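Local coordinates for DNA repair protein PprA (Deinococcus deserti, PDB 6MC8) that binds DNA and acts in the radiation-induced repair of DNA damage and in genome segregation, in connection with filament formation, at residues K206-V211 / A301-G306; K210-I215 / R222-R227; V43-L48 / A255-S260; L75-D78 / G83-H86; I103-D108 / G124-M129. The protein carries 2 engineered substitutions. One frame throughout, in Å; residues are numbered along the deposited sequence.

Contact 1 of 5, residues K206-V211 / A301-G306; sequences KAAWKV and AVLSGG. Engineered in segment 206-211: Lys206 (natural residue Asp), Lys210 (natural residue Asp).
Leu303 has the most surface buried in this contact. Its CD1 methyl meets the small side chains of Ala207 and Ala208. CD1 lies 4.2 Å from CB of Ala207 and 4.4 Å from CB of Ala208. The same methyl comes 4.1 Å from the backbone N of Ala208. The two alanines offer little bulk, and the leucine tip therefore comes close to the backbone of the facing helix. The torsions explain the reach: CG stands beside the backbone N (chi1 -63°), and CD1 then extends straight away from CA (chi2 177°). Val211 is the second main element. Its CG1 branch meets CB of Ser304 at 4.4 Å, at the more exposed end of the contact. The two segments share no hydrogen bond, so contact between them is by van der Waals packing. Leu303 O and Gly306 O both accept from the guanidinium of Arg241 at the end of helix 274-304. Helix 200-213 thus lies against the C-terminal end of helix 274-304. Helix 218-237 packs on both, with Met233 on Ala208 and Leu237 on Val211 and Leu303.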
# COMPACT_ATOMS: atom_id res chain seq x y z
N LYS A 206 -9.24 -40.16 -5.84
CA LYS A 206 -8.99 -40.54 -4.46
C LYS A 206 -10.22 -41.18 -3.83
O LYS A 206 -10.10 -42.08 -3.00
CB LYS A 206 -8.53 -39.33 -3.64
CG LYS A 206 -7.15 -38.83 -4.00
CD LYS A 206 -6.83 -37.57 -3.23
CE LYS A 206 -6.61 -37.88 -1.76
NZ LYS A 206 -6.21 -36.69 -0.97
N ALA A 207 -11.41 -40.71 -4.22
CA ALA A 207 -12.64 -41.33 -3.74
C ALA A 207 -12.86 -42.69 -4.38
O ALA A 207 -13.43 -43.59 -3.76
CB ALA A 207 -13.82 -40.42 -4.03
N ALA A 208 -12.42 -42.86 -5.63
CA ALA A 208 -12.55 -44.15 -6.28
C ALA A 208 -11.61 -45.18 -5.66
O ALA A 208 -11.96 -46.36 -5.55
CB ALA A 208 -12.27 -44.01 -7.78
N TRP A 209 -10.42 -44.75 -5.23
CA TRP A 209 -9.51 -45.64 -4.53
C TRP A 209 -10.06 -46.06 -3.17
O TRP A 209 -9.83 -47.18 -2.72
CB TRP A 209 -8.14 -44.97 -4.36
CG TRP A 209 -7.17 -45.72 -3.48
CD1 TRP A 209 -6.81 -45.39 -2.21
CD2 TRP A 209 -6.45 -46.92 -3.80
NE1 TRP A 209 -5.91 -46.30 -1.72
CE2 TRP A 209 -5.68 -47.26 -2.67
CE3 TRP A 209 -6.39 -47.75 -4.92
CZ2 TRP A 209 -4.85 -48.38 -2.64
CZ3 TRP A 209 -5.57 -48.86 -4.89
CH2 TRP A 209 -4.81 -49.16 -3.76
N LYS A 210 -10.83 -45.18 -2.52
CA LYS A 210 -11.38 -45.50 -1.22
C LYS A 210 -12.49 -46.54 -1.33
O LYS A 210 -12.62 -47.42 -0.46
CB LYS A 210 -11.89 -44.24 -0.54
CG LYS A 210 -12.41 -44.46 0.87
CD LYS A 210 -12.90 -43.18 1.52
CE LYS A 210 -13.37 -43.46 2.93
NZ LYS A 210 -14.59 -44.32 2.92
N VAL A 211 -13.29 -46.48 -2.39
CA VAL A 211 -14.37 -47.44 -2.57
C VAL A 211 -13.81 -48.80 -2.96
O VAL A 211 -14.25 -49.84 -2.45
CB VAL A 211 -15.38 -46.92 -3.61
CG1 VAL A 211 -16.47 -47.94 -3.88
CG2 VAL A 211 -16.00 -45.63 -3.15
N ALA A 301 -19.31 -41.59 -1.34
CA ALA A 301 -20.71 -41.95 -1.12
C ALA A 301 -21.54 -41.76 -2.38
O ALA A 301 -22.52 -42.48 -2.59
CB ALA A 301 -21.27 -41.12 0.04
N VAL A 302 -21.16 -40.80 -3.22
CA VAL A 302 -21.85 -40.59 -4.49
C VAL A 302 -21.49 -41.70 -5.48
O VAL A 302 -22.34 -42.17 -6.24
CB VAL A 302 -21.52 -39.18 -5.03
CG1 VAL A 302 -22.02 -38.98 -6.43
CG2 VAL A 302 -22.14 -38.13 -4.14
N LEU A 303 -20.24 -42.15 -5.46
CA LEU A 303 -19.82 -43.18 -6.40
C LEU A 303 -20.31 -44.56 -5.99
O LEU A 303 -20.45 -45.44 -6.84
CB LEU A 303 -18.29 -43.18 -6.53
CG LEU A 303 -17.69 -41.90 -7.10
CD1 LEU A 303 -16.17 -41.98 -7.13
CD2 LEU A 303 -18.26 -41.58 -8.46
N SER A 304 -20.59 -44.76 -4.70
CA SER A 304 -21.05 -46.06 -4.24
C SER A 304 -22.57 -46.13 -4.14
O SER A 304 -23.18 -47.05 -4.68
CB SER A 304 -20.42 -46.38 -2.88
OG SER A 304 -20.85 -47.63 -2.39
N GLY A 305 -23.19 -45.16 -3.47
CA GLY A 305 -24.61 -45.22 -3.21
C GLY A 305 -25.46 -44.30 -4.06
O GLY A 305 -26.65 -44.56 -4.24
N GLY A 306 -24.87 -43.24 -4.58
CA GLY A 306 -25.60 -42.23 -5.32
C GLY A 306 -25.66 -42.51 -6.80
O GLY A 306 -25.62 -43.66 -7.25

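Contact 2 of 5, residues K210-I215 / R222-R227; sequences KVITSI and RELMER. Engineered in segment 210-215: Lys210 (natural residue Asp).
Ile212 and Ile215 meet Leu224 and Met225 at the turn of a helical hairpin, where helix 200-213 gives way to helix 218-237. The nearest pair is methyl to methyl: CD1 of Ile215 lies 3.7 Å from CD1 of Leu224. These two side chains cross at about a right angle, so they touch at their ends and not along their length. Ile212 uses its other branch. Its CG2 methyl, anti to the backbone N (chi1 of the CG1 branch -70°), faces the second helix. CG2 lies 4.1 Å from CG of Met225 and 4.4 Å from CB of Leu224. Met225 is extended beyond CG and slides past Ile212 in the opposite direction. Its chain therefore runs along the border of the contact, while Leu224 fills the buried part. No hydrogen bond joins the segments, and the contact is wholly apolar.

Ser214 is the first residue to leave helical angles. The backbone still turns tightly there, with Ile215 N bonded to Ile212 O at 3.2 Å. Ile215 faces helix 218-237, where Phe220 also touches it. Met233 of the same helix packs on Ile212. Two consecutive helices, joined by a short turn and running roughly antiparallel with apolar side chains between them, form an alpha-alpha hairpin.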
# COMPACT_ATOMS: atom_id res chain seq x y z
N LYS A 210 -10.83 -45.18 -2.52
CA LYS A 210 -11.38 -45.50 -1.22
C LYS A 210 -12.49 -46.54 -1.33
O LYS A 210 -12.62 -47.42 -0.46
CB LYS A 210 -11.89 -44.24 -0.54
CG LYS A 210 -12.41 -44.46 0.87
CD LYS A 210 -12.90 -43.18 1.52
CE LYS A 210 -13.37 -43.46 2.93
NZ LYS A 210 -14.59 -44.32 2.92
N VAL A 211 -13.29 -46.48 -2.39
CA VAL A 211 -14.37 -47.44 -2.57
C VAL A 211 -13.81 -48.80 -2.96
O VAL A 211 -14.25 -49.84 -2.45
CB VAL A 211 -15.38 -46.92 -3.61
CG1 VAL A 211 -16.47 -47.94 -3.88
CG2 VAL A 211 -16.00 -45.63 -3.15
N ILE A 212 -12.81 -48.82 -3.84
CA ILE A 212 -12.25 -50.06 -4.36
C ILE A 212 -11.48 -50.80 -3.27
O ILE A 212 -11.57 -52.03 -3.15
CB ILE A 212 -11.39 -49.77 -5.60
CG1 ILE A 212 -12.28 -49.34 -6.76
CG2 ILE A 212 -10.55 -50.97 -6.02
CD1 ILE A 212 -11.53 -48.79 -7.93
N THR A 213 -10.73 -50.07 -2.44
CA THR A 213 -9.96 -50.71 -1.38
C THR A 213 -10.87 -51.25 -0.28
O THR A 213 -10.52 -52.24 0.39
CB THR A 213 -8.94 -49.70 -0.82
OG1 THR A 213 -8.23 -49.11 -1.91
CG2 THR A 213 -7.92 -50.37 0.08
N SER A 214 -12.05 -50.68 -0.12
CA SER A 214 -13.03 -51.13 0.86
C SER A 214 -13.96 -52.22 0.32
O SER A 214 -14.94 -52.54 0.98
CB SER A 214 -13.85 -49.94 1.36
OG SER A 214 -14.83 -50.36 2.30
N ILE A 215 -13.67 -52.77 -0.85
CA ILE A 215 -14.48 -53.86 -1.39
C ILE A 215 -14.14 -55.16 -0.69
O ILE A 215 -12.96 -55.53 -0.56
CB ILE A 215 -14.32 -53.94 -2.92
CG1 ILE A 215 -15.11 -52.81 -3.57
CG2 ILE A 215 -14.77 -55.28 -3.48
CD1 ILE A 215 -14.88 -52.67 -5.02
N ARG A 222 -9.85 -57.20 -7.47
CA ARG A 222 -8.71 -57.45 -8.36
C ARG A 222 -9.02 -57.02 -9.78
O ARG A 222 -8.15 -56.47 -10.47
CB ARG A 222 -8.30 -58.92 -8.34
CG ARG A 222 -7.62 -59.38 -7.07
CD ARG A 222 -6.30 -58.68 -6.87
NE ARG A 222 -5.58 -59.19 -5.70
CZ ARG A 222 -5.77 -58.73 -4.47
NH1 ARG A 222 -6.64 -57.77 -4.24
NH2 ARG A 222 -5.07 -59.25 -3.46
N GLU A 223 -10.24 -57.25 -10.24
CA GLU A 223 -10.58 -56.90 -11.61
C GLU A 223 -10.80 -55.40 -11.76
O GLU A 223 -10.60 -54.85 -12.85
CB GLU A 223 -11.80 -57.71 -12.06
CG GLU A 223 -12.17 -57.56 -13.53
CD GLU A 223 -13.20 -58.57 -13.98
OE1 GLU A 223 -13.55 -59.45 -13.17
OE2 GLU A 223 -13.65 -58.48 -15.14
N LEU A 224 -11.17 -54.71 -10.68
CA LEU A 224 -11.29 -53.26 -10.75
C LEU A 224 -9.93 -52.58 -10.68
O LEU A 224 -9.73 -51.53 -11.31
CB LEU A 224 -12.21 -52.75 -9.64
CG LEU A 224 -13.68 -53.12 -9.84
CD1 LEU A 224 -14.51 -52.67 -8.68
CD2 LEU A 224 -14.19 -52.50 -11.12
N MET A 225 -8.99 -53.15 -9.93
CA MET A 225 -7.62 -52.65 -9.96
C MET A 225 -6.98 -52.92 -11.31
O MET A 225 -6.15 -52.13 -11.78
CB MET A 225 -6.80 -53.30 -8.84
CG MET A 225 -7.16 -52.83 -7.45
SD MET A 225 -6.26 -53.73 -6.18
CE MET A 225 -6.97 -53.04 -4.70
N GLU A 226 -7.41 -54.01 -11.95
CA GLU A 226 -6.91 -54.39 -13.30
C GLU A 226 -7.55 -53.46 -14.33
O GLU A 226 -6.88 -53.13 -15.33
CB GLU A 226 -7.24 -55.85 -13.60
N ARG A 227 -8.80 -53.05 -14.09
CA ARG A 227 -9.50 -52.14 -14.99
C ARG A 227 -9.06 -50.70 -14.79
O ARG A 227 -9.22 -49.88 -15.70
CB ARG A 227 -11.01 -52.27 -14.80
CG ARG A 227 -11.81 -52.27 -16.08
CD ARG A 227 -12.31 -53.66 -16.40

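Contact 3 of 5, residues V43-L48 / A255-S260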
# COMPACT_ATOMS: atom_id res chain seq x y z
N VAL A 43 -21.94 -24.65 -3.74
CA VAL A 43 -21.02 -24.27 -2.67
C VAL A 43 -20.82 -25.37 -1.65
O VAL A 43 -19.94 -25.25 -0.80
CB VAL A 43 -21.48 -22.97 -1.98
CG1 VAL A 43 -21.48 -21.83 -2.96
CG2 VAL A 43 -22.85 -23.14 -1.35
N ALA A 44 -21.60 -26.46 -1.72
CA ALA A 44 -21.33 -27.61 -0.88
C ALA A 44 -20.12 -28.40 -1.36
O ALA A 44 -19.58 -29.21 -0.60
CB ALA A 44 -22.55 -28.53 -0.81
N THR A 45 -19.69 -28.19 -2.61
CA THR A 45 -18.43 -28.74 -3.07
C THR A 45 -17.24 -28.05 -2.42
O THR A 45 -16.14 -28.61 -2.44
CB THR A 45 -18.32 -28.63 -4.59
OG1 THR A 45 -18.31 -27.26 -4.98
CG2 THR A 45 -19.50 -29.32 -5.25
N ALA A 46 -17.43 -26.86 -1.86
CA ALA A 46 -16.43 -26.21 -1.05
C ALA A 46 -16.66 -26.40 0.44
O ALA A 46 -15.98 -25.76 1.24
CB ALA A 46 -16.37 -24.72 -1.38
N GLY A 47 -17.58 -27.26 0.83
CA GLY A 47 -17.80 -27.56 2.23
C GLY A 47 -18.78 -26.66 2.94
O GLY A 47 -18.86 -26.73 4.17
N LEU A 48 -19.52 -25.84 2.21
CA LEU A 48 -20.44 -24.90 2.83
C LEU A 48 -21.82 -25.50 2.98
O LEU A 48 -22.29 -26.24 2.11
CB LEU A 48 -20.54 -23.61 2.01
CG LEU A 48 -19.47 -22.53 2.09
CD1 LEU A 48 -18.21 -22.88 1.32
CD2 LEU A 48 -20.05 -21.25 1.57
N ALA A 255 -18.20 -32.89 -10.16
CA ALA A 255 -17.34 -33.25 -11.27
C ALA A 255 -16.59 -32.06 -11.86
O ALA A 255 -15.81 -32.24 -12.80
CB ALA A 255 -18.15 -33.92 -12.38
N HIS A 256 -16.83 -30.85 -11.35
CA HIS A 256 -16.29 -29.64 -11.97
C HIS A 256 -15.70 -28.66 -10.97
O HIS A 256 -15.17 -27.63 -11.38
CB HIS A 256 -17.38 -28.95 -12.79
CG HIS A 256 -18.00 -29.84 -13.81
ND1 HIS A 256 -17.36 -30.19 -14.98
CD2 HIS A 256 -19.18 -30.51 -13.81
CE1 HIS A 256 -18.13 -31.01 -15.67
NE2 HIS A 256 -19.24 -31.22 -14.99
N PHE A 257 -15.76 -28.97 -9.68
CA PHE A 257 -15.25 -28.10 -8.63
C PHE A 257 -14.65 -28.95 -7.53
O PHE A 257 -15.25 -29.94 -7.10
CB PHE A 257 -16.35 -27.20 -8.07
CG PHE A 257 -16.77 -26.10 -8.99
CD1 PHE A 257 -16.10 -24.89 -9.00
CD2 PHE A 257 -17.83 -26.28 -9.86
CE1 PHE A 257 -16.49 -23.88 -9.84
CE2 PHE A 257 -18.21 -25.27 -10.72
CZ PHE A 257 -17.54 -24.07 -10.70
N ALA A 258 -13.46 -28.58 -7.08
CA ALA A 258 -12.78 -29.28 -6.01
C ALA A 258 -12.17 -28.27 -5.05
O ALA A 258 -11.91 -27.12 -5.41
CB ALA A 258 -11.70 -30.23 -6.54
N VAL A 259 -11.94 -28.72 -3.82
CA VAL A 259 -11.28 -27.90 -2.80
C VAL A 259 -9.77 -28.04 -2.95
O VAL A 259 -9.24 -29.15 -2.92
CB VAL A 259 -11.73 -28.31 -1.39
CG1 VAL A 259 -10.88 -27.62 -0.34
CG2 VAL A 259 -13.16 -27.95 -1.18
N SER A 260 -9.09 -26.91 -3.12
CA SER A 260 -7.64 -26.90 -3.18
C SER A 260 -6.99 -25.90 -2.25
O SER A 260 -5.77 -25.98 -2.04
CB SER A 260 -7.16 -26.63 -4.62
OG SER A 260 -7.47 -25.31 -5.02
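A Schellman motif closes the helix that leads into Val43-Leu48, and the loop Ala255-Ser260, extended at Phe257-Val259, packs against it through Thr45, Ala46, Phe257 and Val259. Within the motif, Leu48 N bonds Val43 O at 3.1 Å and Gly47 N bonds Ala44 O at 3.1 Å. Gly47 is the C-prime residue. Its positive phi of 89° would press a side chain against the preceding carbonyl. Val43 O also accepts from Ala46 N, which arrives from the opposite face of the carbonyl plane to Leu48 N.

Thr45 OG1 sits between the backbone N and the carbonyl carbon (chi1 64°), where it hydrogen-bonds Leu42 O and Trp80 NE1. This buried hydroxyl is thus satisfied by partners outside the contact. Toward Phe257 it makes only packing: Thr45 OG1 lies 3.7 Å from Phe257 CB. The phenyl ring then leads away from Thr45 and meets the ring of Trp80, with Ile122 and Ala123 of helix 119-127 beside it.

Val259 covers the turn itself. Leu288 and Leu291 of helix 274-304 touch its side chain too. Its CG2 branch reaches the backbone of the turn, 3.3 Å from Thr45 O and 3.7 Å from Ala46 CA.

Contact 4 of 5, residues L75-D78 / G83-H86; sequences LAHD and GLLH
Two side-chain pairs carry the direct packing between helix residues 75-78 and the loop 83-86. In the first, CD2 of Leu85 sits 3.4 Å from OD1 of Asp78. This is a van der Waals touch between a methyl and a carboxylate oxygen. The two side chains cross at about a right angle. The CB of Asp78 starts out away from the loop, and chi1 of -70° places its carboxylate beside the backbone N, from where it comes back toward Leu85. In the second pair, CD1 of Leu84 lies obliquely to the imidazole of His77, 4.5 Å from CE1. That contact is looser.

The segments belong to a helix-to-strand connection: helix 62-80 ends a few residues on, and the chain turns back through Gly83 before strand 89-95. Gly83 has a positive phi of 80°, a left-handed conformation that suits glycine.

The polar link is indirect. One water donates to His77 O at 3.3 Å and accepts from Leu84 N at 2.9 Å. The two bonds are nearly in line at the water, at about 163°. The water spans a gap where the backbones are too far apart to bond directly.

Charged and aromatic partners lie outside the segments. OD2 of Asp78 forms a salt bridge with NH1 of Arg265 on strand 261-267, and this ion pair would favour the charged carboxylate. The His77 ring is stacked on His89 and meets Tyr126 and Trp80 edge-to-face, while Leu84 O accepts from NE2 of His89.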
# COMPACT_ATOMS: atom_id res chain seq x y z
N LEU A 75 -16.54 -17.36 -0.08
CA LEU A 75 -15.97 -18.42 0.74
C LEU A 75 -15.70 -19.66 -0.09
O LEU A 75 -14.74 -20.39 0.16
CB LEU A 75 -16.90 -18.74 1.91
CG LEU A 75 -16.40 -19.77 2.92
CD1 LEU A 75 -15.09 -19.32 3.54
CD2 LEU A 75 -17.43 -20.02 4.00
N ALA A 76 -16.52 -19.90 -1.12
CA ALA A 76 -16.28 -21.03 -2.00
C ALA A 76 -15.07 -20.80 -2.89
O ALA A 76 -14.33 -21.74 -3.19
CB ALA A 76 -17.53 -21.31 -2.85
N HIS A 77 -14.83 -19.56 -3.30
CA HIS A 77 -13.66 -19.27 -4.12
C HIS A 77 -12.37 -19.27 -3.31
O HIS A 77 -11.29 -19.47 -3.86
CB HIS A 77 -13.81 -17.95 -4.86
CG HIS A 77 -14.61 -18.05 -6.12
ND1 HIS A 77 -14.12 -18.69 -7.24
CD2 HIS A 77 -15.83 -17.59 -6.46
CE1 HIS A 77 -15.02 -18.63 -8.20
NE2 HIS A 77 -16.06 -17.96 -7.76
N ASP A 78 -12.47 -19.06 -1.99
CA ASP A 78 -11.30 -19.20 -1.14
C ASP A 78 -10.86 -20.66 -1.05
O ASP A 78 -9.69 -20.95 -0.80
CB ASP A 78 -11.59 -18.67 0.26
CG ASP A 78 -11.73 -17.17 0.30
OD1 ASP A 78 -11.09 -16.49 -0.52
OD2 ASP A 78 -12.48 -16.67 1.16
N GLY A 83 -7.31 -19.12 -8.10
CA GLY A 83 -6.41 -18.02 -8.36
C GLY A 83 -7.12 -16.78 -8.84
O GLY A 83 -6.59 -16.06 -9.70
N LEU A 84 -8.31 -16.51 -8.31
CA LEU A 84 -9.12 -15.38 -8.73
C LEU A 84 -9.34 -14.41 -7.57
O LEU A 84 -10.35 -13.72 -7.51
CB LEU A 84 -10.46 -15.86 -9.29
CG LEU A 84 -10.36 -16.88 -10.42
CD1 LEU A 84 -11.73 -17.30 -10.92
CD2 LEU A 84 -9.49 -16.39 -11.55
N LEU A 85 -8.38 -14.37 -6.64
CA LEU A 85 -8.47 -13.50 -5.48
C LEU A 85 -8.25 -12.03 -5.82
O LEU A 85 -8.62 -11.16 -5.03
CB LEU A 85 -7.47 -13.96 -4.42
CG LEU A 85 -7.78 -15.31 -3.78
CD1 LEU A 85 -6.62 -15.80 -2.94
CD2 LEU A 85 -9.03 -15.19 -2.94
N HIS A 86 -7.64 -11.75 -6.97
CA HIS A 86 -7.51 -10.39 -7.47
C HIS A 86 -8.78 -9.87 -8.12
O HIS A 86 -8.85 -8.69 -8.45
CB HIS A 86 -6.36 -10.33 -8.48
CG HIS A 86 -6.62 -11.12 -9.73
ND1 HIS A 86 -6.53 -12.49 -9.77
CD2 HIS A 86 -6.97 -10.72 -10.97
CE1 HIS A 86 -6.81 -12.90 -10.99
NE2 HIS A 86 -7.08 -11.85 -11.74
O HOH W 1 -9.83 -17.51 -6.01

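Contact 5 of 5, residues I103-D108 / G124-M129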
# COMPACT_ATOMS: atom_id res chain seq x y z
N ILE A 103 -29.62 -17.43 -10.87
CA ILE A 103 -28.66 -16.59 -10.12
C ILE A 103 -27.52 -16.19 -11.06
O ILE A 103 -26.88 -17.04 -11.57
CB ILE A 103 -28.13 -17.33 -8.89
CG1 ILE A 103 -29.17 -17.43 -7.78
CG2 ILE A 103 -26.86 -16.67 -8.40
CD1 ILE A 103 -28.88 -18.48 -6.76
N ALA A 104 -27.28 -14.90 -11.19
CA ALA A 104 -26.17 -14.40 -11.98
C ALA A 104 -24.91 -14.35 -11.14
O ALA A 104 -24.94 -13.87 -10.00
CB ALA A 104 -26.49 -13.02 -12.55
N LEU A 105 -23.81 -14.83 -11.69
CA LEU A 105 -22.52 -14.83 -11.02
C LEU A 105 -21.67 -13.71 -11.61
O LEU A 105 -21.40 -13.69 -12.81
CB LEU A 105 -21.82 -16.18 -11.18
CG LEU A 105 -22.54 -17.37 -10.55
CD1 LEU A 105 -21.84 -18.66 -10.90
CD2 LEU A 105 -22.62 -17.20 -9.04
N LEU A 106 -21.26 -12.77 -10.76
CA LEU A 106 -20.62 -11.55 -11.22
C LEU A 106 -19.14 -11.54 -10.88
O LEU A 106 -18.72 -12.05 -9.84
CB LEU A 106 -21.29 -10.31 -10.63
CG LEU A 106 -22.59 -9.76 -11.24
CD1 LEU A 106 -23.80 -10.61 -10.92
CD2 LEU A 106 -22.81 -8.35 -10.77
N VAL A 107 -18.35 -10.97 -11.78
CA VAL A 107 -16.93 -10.74 -11.59
C VAL A 107 -16.66 -9.27 -11.90
O VAL A 107 -16.88 -8.84 -13.03
CB VAL A 107 -16.05 -11.64 -12.47
CG1 VAL A 107 -14.60 -11.22 -12.35
CG2 VAL A 107 -16.20 -13.08 -12.07
N ASP A 108 -16.20 -8.53 -10.89
CA ASP A 108 -15.90 -7.09 -10.96
C ASP A 108 -17.11 -6.28 -11.42
O ASP A 108 -16.98 -5.31 -12.17
CB ASP A 108 -14.68 -6.81 -11.85
CG ASP A 108 -13.38 -7.27 -11.23
OD1 ASP A 108 -13.29 -7.31 -9.99
OD2 ASP A 108 -12.44 -7.56 -11.98
N GLY A 124 -15.83 -23.50 -16.60
CA GLY A 124 -15.09 -23.07 -17.76
C GLY A 124 -14.99 -21.56 -17.87
O GLY A 124 -14.04 -21.03 -18.44
N THR A 125 -16.00 -20.85 -17.35
CA THR A 125 -15.95 -19.39 -17.30
C THR A 125 -14.87 -18.93 -16.32
O THR A 125 -14.13 -17.98 -16.60
CB THR A 125 -17.33 -18.85 -16.90
OG1 THR A 125 -18.30 -19.26 -17.88
CG2 THR A 125 -17.33 -17.34 -16.79
N TYR A 126 -14.76 -19.61 -15.18
CA TYR A 126 -13.73 -19.29 -14.20
C TYR A 126 -12.35 -19.74 -14.67
O TYR A 126 -11.34 -19.16 -14.27
CB TYR A 126 -14.09 -19.95 -12.87
CG TYR A 126 -15.20 -19.25 -12.12
CD1 TYR A 126 -15.38 -17.88 -12.22
CD2 TYR A 126 -16.12 -19.98 -11.38
CE1 TYR A 126 -16.40 -17.25 -11.55
CE2 TYR A 126 -17.16 -19.35 -10.72
CZ TYR A 126 -17.29 -17.99 -10.81
OH TYR A 126 -18.31 -17.36 -10.15
N ALA A 127 -12.29 -20.77 -15.52
CA ALA A 127 -11.00 -21.28 -15.97
C ALA A 127 -10.36 -20.35 -16.99
O ALA A 127 -9.13 -20.27 -17.08
CB ALA A 127 -11.15 -22.69 -16.55
N SER A 128 -11.18 -19.63 -17.76
CA SER A 128 -10.66 -18.67 -18.73
C SER A 128 -10.10 -17.42 -18.07
O SER A 128 -9.46 -16.61 -18.75
CB SER A 128 -11.75 -18.29 -19.73
OG SER A 128 -12.78 -17.55 -19.12
N MET A 129 -10.32 -17.23 -16.77
CA MET A 129 -9.77 -16.13 -16.01
C MET A 129 -8.44 -16.49 -15.34
O MET A 129 -7.80 -15.61 -14.78
CB MET A 129 -10.77 -15.71 -14.93
CG MET A 129 -12.14 -15.35 -15.44
SD MET A 129 -13.29 -15.03 -14.10
CE MET A 129 -14.81 -14.90 -15.02
O HOH W 2 -18.08 -14.79 -9.49
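Val107 and Met129 form the tightly packed part of this contact, meeting tip to tip. CG2 of Val107 lies 3.7 Å from CE of Met129. The thioether reaches the strand because its chain is extended beyond CG (chi2 174°, chi3 -172°). The same CG2 methyl also sits at the edge of the Tyr126 ring, near its plane and 4.2 Å from CE1. One valine methyl thus meets both the ring edge and the end of the methionine.

Contact is thinner on the Leu105 side. Tyr126 crosses Leu105 at about a right angle, and its OH rests 3.8 Å from CD1 and 3.8 Å from CB of that leucine. The backbones stay far apart, with CA atoms of Val107 and Tyr126 separated by 9.5 Å. A water fills part of this distance. It donates to Leu106 O at 2.8 Å and pairs with Tyr126 OH at 2.7 Å, so the phenol is tied to the strand backbone.

The side of Ser128 is more exposed and adds nothing to the contact with the strand. There Ser128 OG donates to Thr125 O at 2.9 Å, from above the carbonyl plane, a bond within segment 124-129. In the fold, helix 119-127 lies against one face of the antiparallel sheet of strands 89-95, 100-107 and 110-114. Leu73 of helix 62-80 touches both Leu105 and Tyr126.

How the contacts relate
The contacts fall into two groups. Contacts 1 and 2 share helix 200-213 and have centres 11 Å apart, in the helical part formed with helices 218-237 and 274-304. Contacts 3, 4 and 5 lie together, 11 to 15 Å between centres, and touch one another. Leu84 of contact 4 packs on Met129 of contact 5, and Phe257 of contact 3 reaches Tyr126 of contact 5. Contacts 4 and 5 follow each other along the chain inside the long loop closed by contact 3. Contact 2 is nested there too, while contact 1 crosses contact 3. Helix 274-304 passes both contact 1 and contact 3, and so joins the two groups.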